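Local coordinates for phosphoethanolamine N-methyltransferase 1 (Haemonchus contortus, PDB 4KRG), which probably transfers a methyl group from S-adenosylmethionine to phosphoethanolamine, an early step of phosphocholine synthesis in this parasitic nematode, at residues Leu56-Val61 and Leu75-Arg80; Asp48-Pro54 and Val232-Thr236. All coordinates share one frame; numbering follows the deposited sequence.

The two contacts lie about 15 Å apart, centre to centre, in the methyltransferase part of the chain that holds S-adenosylhomocysteine, and both reach the same sheet. Contact 2 joins the end of helix 38-50 to strand 231-240, elements far apart in sequence. Strand 60-64, entered in contact 1, is the next element after that helix and is tied there to the end of helix 70-78, so contact 1 is nested inside the long loop closed by contact 2. They also touch: CD2 of Leu75 in contact 1 packs against Leu50 and Leu53 of contact 2. Helix 38-50 and the turn after it thus link the Rossmann-like beta-alpha-beta unit to a strand that comes about 180 residues later.

Contact 1 (Leu56-Val61 and Leu75-Arg80); sequences LTNKDV and LAETAR
Arg80 grips Asp60 side-on where helix 70-78 runs out beside the start of strand 60-64, within the first beta-alpha-beta unit of the Rossmann-like methyltransferase fold. With CG anti to the backbone N and a bend at chi3 (73°), the arginine chain reaches along the turn and brings NE within 2.9 Å of Asp60 OD1. Carboxylate and guanidinium lie nearly coplanar, 20° apart, and each carboxylate oxygen offers its syn lone pair; such paired bonds restrict rotation of both groups. The backbone joins in, Arg80 N donating to Lys59 O at 2.7 Å. In the type II turn Leu56-Lys59 the third residue, Asn58, has positive phi (70°), which asparagine tolerates well. The buried side of the contact is aliphatic: Leu56 CD1 meets Leu75 CD2 at 3.7 Å, the two side chains crossing at a slant, and Ala79, small enough to fit here, sets its CB 3.7 Å from Val61 CG2. Branched Val61 suits its strand and also touches Leu124. Two waters bridge the segments near the exposed Thr78, one accepting from Asn58 N and donating to Thr78 O, another linking Leu56 N to Thr78 OG1. Asp60 OD2, 2.8 Å from Arg80 NH2, closes the salt bridge.

Contact 2 (Asp48-Pro54 and Val232-Thr236); sequences DILSSLP and VHWLT
Ile49 lays its CD1 over one face of the His233 imidazole, 3.4 Å from ND1, the two side chains running past each other, pointing opposite ways. Ser52 comes to the same ring from another direction: its OG lies at the edge, near the ring plane, 3.6 Å from CE1. The histidine is thus met on a face by a methyl group and at its rim by an oxygen, while ND1 is hydrogen-bonded to His157 and Trp215 packs edge-to-face against the ring. The CB of His233 points at the helix, and chi1 of 69° holds the ring against Ile49 and Ser52. This is where the end of helix 38-50 packs against strand 231-240, an antiparallel neighbour of strand 154-161 in the sheet of the methyltransferase domain. Serine suits this turn after the helix, its short OG reaching back to Ile49 O at 2.6 Å, in the carbonyl plane. Ser52 N donates to the same oxygen, and a type I turn spans Leu50 to Leu53. Further along, CD of the Pro54 ring meets the Leu235 methyl CD2 at 3.6 Å. Branched Leu235 spreads its methyls, CD2 also lying 3.7 Å from Ser52 O and CD1 4.4 Å from Leu53 CD2.

Contact 1 (Leu56-Val61 and Leu75-Arg80)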
loop_
_atom_site.group_PDB
_atom_site.type_symbol
_atom_site.label_atom_id
_atom_site.label_comp_id
_atom_site.label_asym_id
_atom_site.label_seq_id
_atom_site.Cartn_x
_atom_site.Cartn_y
_atom_site.Cartn_z
ATOM N N LEU A 56 -1.944 11.050 -18.536
ATOM C CA LEU A 56 -1.335 12.355 -18.284
ATOM C C LEU A 56 -1.522 13.383 -19.398
ATOM O O LEU A 56 -0.923 14.455 -19.350
ATOM C CB LEU A 56 0.153 12.182 -17.984
ATOM C CG LEU A 56 0.498 11.252 -16.817
ATOM C CD1 LEU A 56 1.989 11.036 -16.744
ATOM C CD2 LEU A 56 -0.012 11.830 -15.513
ATOM N N THR A 57 -2.359 13.057 -20.381
ATOM C CA THR A 57 -2.612 13.934 -21.524
ATOM C C THR A 57 -3.005 15.339 -21.048
ATOM O O THR A 57 -3.936 15.492 -20.253
ATOM C CB THR A 57 -3.725 13.352 -22.415
ATOM O OG1 THR A 57 -3.557 11.932 -22.522
ATOM C CG2 THR A 57 -3.696 13.978 -23.804
ATOM N N ASN A 58 -2.264 16.347 -21.521
ATOM C CA ASN A 58 -2.500 17.759 -21.206
ATOM C C ASN A 58 -2.180 18.174 -19.772
ATOM O O ASN A 58 -2.453 19.306 -19.371
ATOM C CB ASN A 58 -3.925 18.183 -21.559
ATOM C CG ASN A 58 -4.190 18.147 -23.041
ATOM O OD1 ASN A 58 -3.264 18.077 -23.849
ATOM N ND2 ASN A 58 -5.463 18.205 -23.410
ATOM N N LYS A 59 -1.580 17.270 -19.011
ATOM C CA LYS A 59 -1.323 17.539 -17.607
ATOM C C LYS A 59 0.120 17.959 -17.339
ATOM O O LYS A 59 1.031 17.586 -18.075
ATOM C CB LYS A 59 -1.737 16.327 -16.754
ATOM C CG LYS A 59 -3.251 16.107 -16.771
ATOM C CD LYS A 59 -3.689 14.806 -16.118
ATOM C CE LYS A 59 -5.202 14.621 -16.264
ATOM N NZ LYS A 59 -5.565 13.287 -16.816
ATOM N N ASP A 60 0.301 18.754 -16.287
ATOM C CA ASP A 60 1.616 19.175 -15.823
ATOM C C ASP A 60 2.071 18.295 -14.653
ATOM O O ASP A 60 1.332 18.104 -13.690
ATOM C CB ASP A 60 1.588 20.652 -15.397
ATOM C CG ASP A 60 1.151 21.583 -16.521
ATOM O OD1 ASP A 60 1.381 21.239 -17.694
ATOM O OD2 ASP A 60 0.572 22.654 -16.233
ATOM N N VAL A 61 3.290 17.779 -14.745
ATOM C CA VAL A 61 3.820 16.834 -13.768
ATOM C C VAL A 61 5.119 17.357 -13.168
ATOM O O VAL A 61 5.930 17.959 -13.866
ATOM C CB VAL A 61 4.110 15.464 -14.427
ATOM C CG1 VAL A 61 4.591 14.461 -13.402
ATOM C CG2 VAL A 61 2.880 14.937 -15.139
ATOM N N LEU A 75 7.353 9.797 -18.606
ATOM C CA LEU A 75 6.302 10.726 -18.181
ATOM C C LEU A 75 6.070 11.822 -19.221
ATOM O O LEU A 75 4.932 12.152 -19.545
ATOM C CB LEU A 75 6.635 11.355 -16.824
ATOM C CG LEU A 75 6.612 10.461 -15.574
ATOM C CD1 LEU A 75 7.253 11.188 -14.392
ATOM C CD2 LEU A 75 5.193 10.041 -15.213
ATOM N N ALA A 76 7.157 12.362 -19.760
ATOM C CA ALA A 76 7.074 13.434 -20.748
ATOM C C ALA A 76 6.547 12.974 -22.109
ATOM O O ALA A 76 6.324 13.800 -22.991
ATOM C CB ALA A 76 8.418 14.107 -20.910
ATOM N N GLU A 77 6.361 11.671 -22.298
ATOM C CA GLU A 77 5.780 11.170 -23.544
ATOM C C GLU A 77 4.320 11.562 -23.671
ATOM O O GLU A 77 3.827 11.775 -24.774
ATOM C CB GLU A 77 5.886 9.646 -23.634
ATOM C CG GLU A 77 7.275 9.110 -23.892
ATOM C CD GLU A 77 7.318 7.591 -23.873
ATOM O OE1 GLU A 77 6.236 6.961 -23.873
ATOM O OE2 GLU A 77 8.435 7.025 -23.849
ATOM N N THR A 78 3.615 11.633 -22.546
ATOM C CA THR A 78 2.190 11.953 -22.595
ATOM C C THR A 78 1.773 13.210 -21.827
ATOM O O THR A 78 0.787 13.854 -22.185
ATOM C CB THR A 78 1.324 10.755 -22.186
ATOM O OG1 THR A 78 1.758 10.256 -20.915
ATOM C CG2 THR A 78 1.445 9.651 -23.229
ATOM N N ALA A 79 2.520 13.560 -20.782
ATOM C CA ALA A 79 2.253 14.783 -20.024
ATOM C C ALA A 79 2.500 16.001 -20.904
ATOM O O ALA A 79 3.349 15.965 -21.799
ATOM C CB ALA A 79 3.132 14.853 -18.795
ATOM N N ARG A 80 1.772 17.082 -20.658
ATOM C CA ARG A 80 2.029 18.308 -21.397
ATOM C C ARG A 80 3.439 18.789 -21.101
ATOM O O ARG A 80 4.180 19.162 -22.004
ATOM C CB ARG A 80 1.030 19.403 -21.041
ATOM C CG ARG A 80 1.285 20.685 -21.812
ATOM C CD ARG A 80 0.251 21.752 -21.534
ATOM N NE ARG A 80 0.397 22.339 -20.207
ATOM C CZ ARG A 80 -0.147 23.497 -19.845
ATOM N NH1 ARG A 80 -0.868 24.196 -20.716
ATOM N NH2 ARG A 80 0.033 23.954 -18.615
HETATM O O HOH W 1 -0.271 9.065 -20.022
HETATM O O HOH W 2 -0.172 16.071 -23.592
#

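Contact 2 (Asp48-Pro54 and Val232-Thr236)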
loop_
_atom_site.group_PDB
_atom_site.type_symbol
_atom_site.label_atom_id
_atom_site.label_comp_id
_atom_site.label_asym_id
_atom_site.label_seq_id
_atom_site.Cartn_x
_atom_site.Cartn_y
_atom_site.Cartn_z
ATOM N N ASP A 48 5.739 -1.232 -13.791
ATOM C CA ASP A 48 4.850 -1.437 -12.646
ATOM C C ASP A 48 4.354 -0.113 -12.081
ATOM O O ASP A 48 3.183 0.043 -11.765
ATOM C CB ASP A 48 5.572 -2.185 -11.524
ATOM C CG ASP A 48 5.789 -3.655 -11.830
ATOM O OD1 ASP A 48 5.134 -4.202 -12.738
ATOM O OD2 ASP A 48 6.626 -4.261 -11.135
ATOM N N ILE A 49 5.268 0.834 -11.936
ATOM C CA ILE A 49 4.935 2.131 -11.370
ATOM C C ILE A 49 4.146 2.984 -12.367
ATOM O O ILE A 49 3.077 3.509 -12.047
ATOM C CB ILE A 49 6.210 2.890 -10.937
ATOM C CG1 ILE A 49 6.932 2.141 -9.809
ATOM C CG2 ILE A 49 5.870 4.319 -10.536
ATOM C CD1 ILE A 49 6.116 1.949 -8.541
ATOM N N LEU A 50 4.675 3.116 -13.578
ATOM C CA LEU A 50 4.058 3.986 -14.572
ATOM C C LEU A 50 2.667 3.513 -14.996
ATOM O O LEU A 50 1.787 4.325 -15.270
ATOM C CB LEU A 50 4.986 4.187 -15.775
ATOM C CG LEU A 50 6.204 5.055 -15.460
ATOM C CD1 LEU A 50 7.089 5.188 -16.673
ATOM C CD2 LEU A 50 5.777 6.426 -14.979
ATOM N N SER A 51 2.454 2.202 -15.022
ATOM C CA SER A 51 1.150 1.681 -15.410
ATOM C C SER A 51 0.107 1.884 -14.313
ATOM O O SER A 51 -1.079 1.654 -14.532
ATOM C CB SER A 51 1.239 0.208 -15.781
ATOM O OG SER A 51 1.196 -0.587 -14.616
ATOM N N SER A 52 0.542 2.334 -13.138
ATOM C CA SER A 52 -0.388 2.564 -12.033
ATOM C C SER A 52 -0.889 4.004 -11.999
ATOM O O SER A 52 -1.810 4.330 -11.257
ATOM C CB SER A 52 0.259 2.208 -10.694
ATOM O OG SER A 52 1.144 3.227 -10.267
ATOM N N LEU A 53 -0.279 4.862 -12.807
ATOM C CA LEU A 53 -0.637 6.279 -12.830
ATOM C C LEU A 53 -1.859 6.579 -13.700
ATOM O O LEU A 53 -2.165 5.850 -14.640
ATOM C CB LEU A 53 0.548 7.123 -13.314
ATOM C CG LEU A 53 1.857 7.024 -12.533
ATOM C CD1 LEU A 53 2.900 7.949 -13.148
ATOM C CD2 LEU A 53 1.633 7.376 -11.084
ATOM N N PRO A 54 -2.565 7.666 -13.384
ATOM C CA PRO A 54 -3.602 8.099 -14.320
ATOM C C PRO A 54 -2.983 8.563 -15.638
ATOM O O PRO A 54 -1.786 8.851 -15.692
ATOM C CB PRO A 54 -4.273 9.272 -13.596
ATOM C CG PRO A 54 -3.366 9.628 -12.468
ATOM C CD PRO A 54 -2.597 8.416 -12.118
ATOM N N VAL A 232 6.501 -0.510 -1.262
ATOM C CA VAL A 232 5.093 -0.162 -1.223
ATOM C C VAL A 232 4.855 1.186 -1.882
ATOM O O VAL A 232 5.610 2.141 -1.677
ATOM C CB VAL A 232 4.544 -0.170 0.227
ATOM C CG1 VAL A 232 3.025 -0.010 0.231
ATOM C CG2 VAL A 232 4.931 -1.470 0.948
ATOM N N HIS A 233 3.811 1.253 -2.701
ATOM C CA HIS A 233 3.442 2.513 -3.332
ATOM C C HIS A 233 1.951 2.815 -3.233
ATOM O O HIS A 233 1.135 1.925 -2.969
ATOM C CB HIS A 233 3.981 2.631 -4.767
ATOM C CG HIS A 233 3.341 1.707 -5.762
ATOM N ND1 HIS A 233 3.040 2.112 -7.047
ATOM C CD2 HIS A 233 2.998 0.404 -5.689
ATOM C CE1 HIS A 233 2.523 1.098 -7.716
ATOM N NE2 HIS A 233 2.481 0.046 -6.910
ATOM N N TRP A 234 1.622 4.091 -3.411
ATOM C CA TRP A 234 0.279 4.602 -3.182
ATOM C C TRP A 234 -0.039 5.659 -4.215
ATOM O O TRP A 234 0.810 6.484 -4.541
ATOM C CB TRP A 234 0.189 5.266 -1.802
ATOM C CG TRP A 234 0.709 4.439 -0.674
ATOM C CD1 TRP A 234 0.008 3.542 0.076
ATOM C CD2 TRP A 234 2.046 4.443 -0.161
ATOM N NE1 TRP A 234 0.826 2.981 1.018
ATOM C CE2 TRP A 234 2.078 3.512 0.898
ATOM C CE3 TRP A 234 3.216 5.126 -0.496
ATOM C CZ2 TRP A 234 3.244 3.256 1.622
ATOM C CZ3 TRP A 234 4.372 4.866 0.224
ATOM C CH2 TRP A 234 4.374 3.943 1.272
ATOM N N LEU A 235 -1.264 5.640 -4.719
ATOM C CA LEU A 235 -1.772 6.749 -5.515
ATOM C C LEU A 235 -2.822 7.455 -4.673
ATOM O O LEU A 235 -3.740 6.824 -4.145
ATOM C CB LEU A 235 -2.381 6.263 -6.828
ATOM C CG LEU A 235 -2.822 7.366 -7.795
ATOM C CD1 LEU A 235 -1.644 8.226 -8.198
ATOM C CD2 LEU A 235 -3.467 6.748 -9.025
ATOM N N THR A 236 -2.674 8.765 -4.551
ATOM C CA THR A 236 -3.436 9.554 -3.598
ATOM C C THR A 236 -3.997 10.812 -4.268
ATOM O O THR A 236 -3.285 11.514 -4.987
ATOM C CB THR A 236 -2.538 9.926 -2.413
ATOM O OG1 THR A 236 -2.098 8.726 -1.767
ATOM C CG2 THR A 236 -3.280 10.766 -1.424
#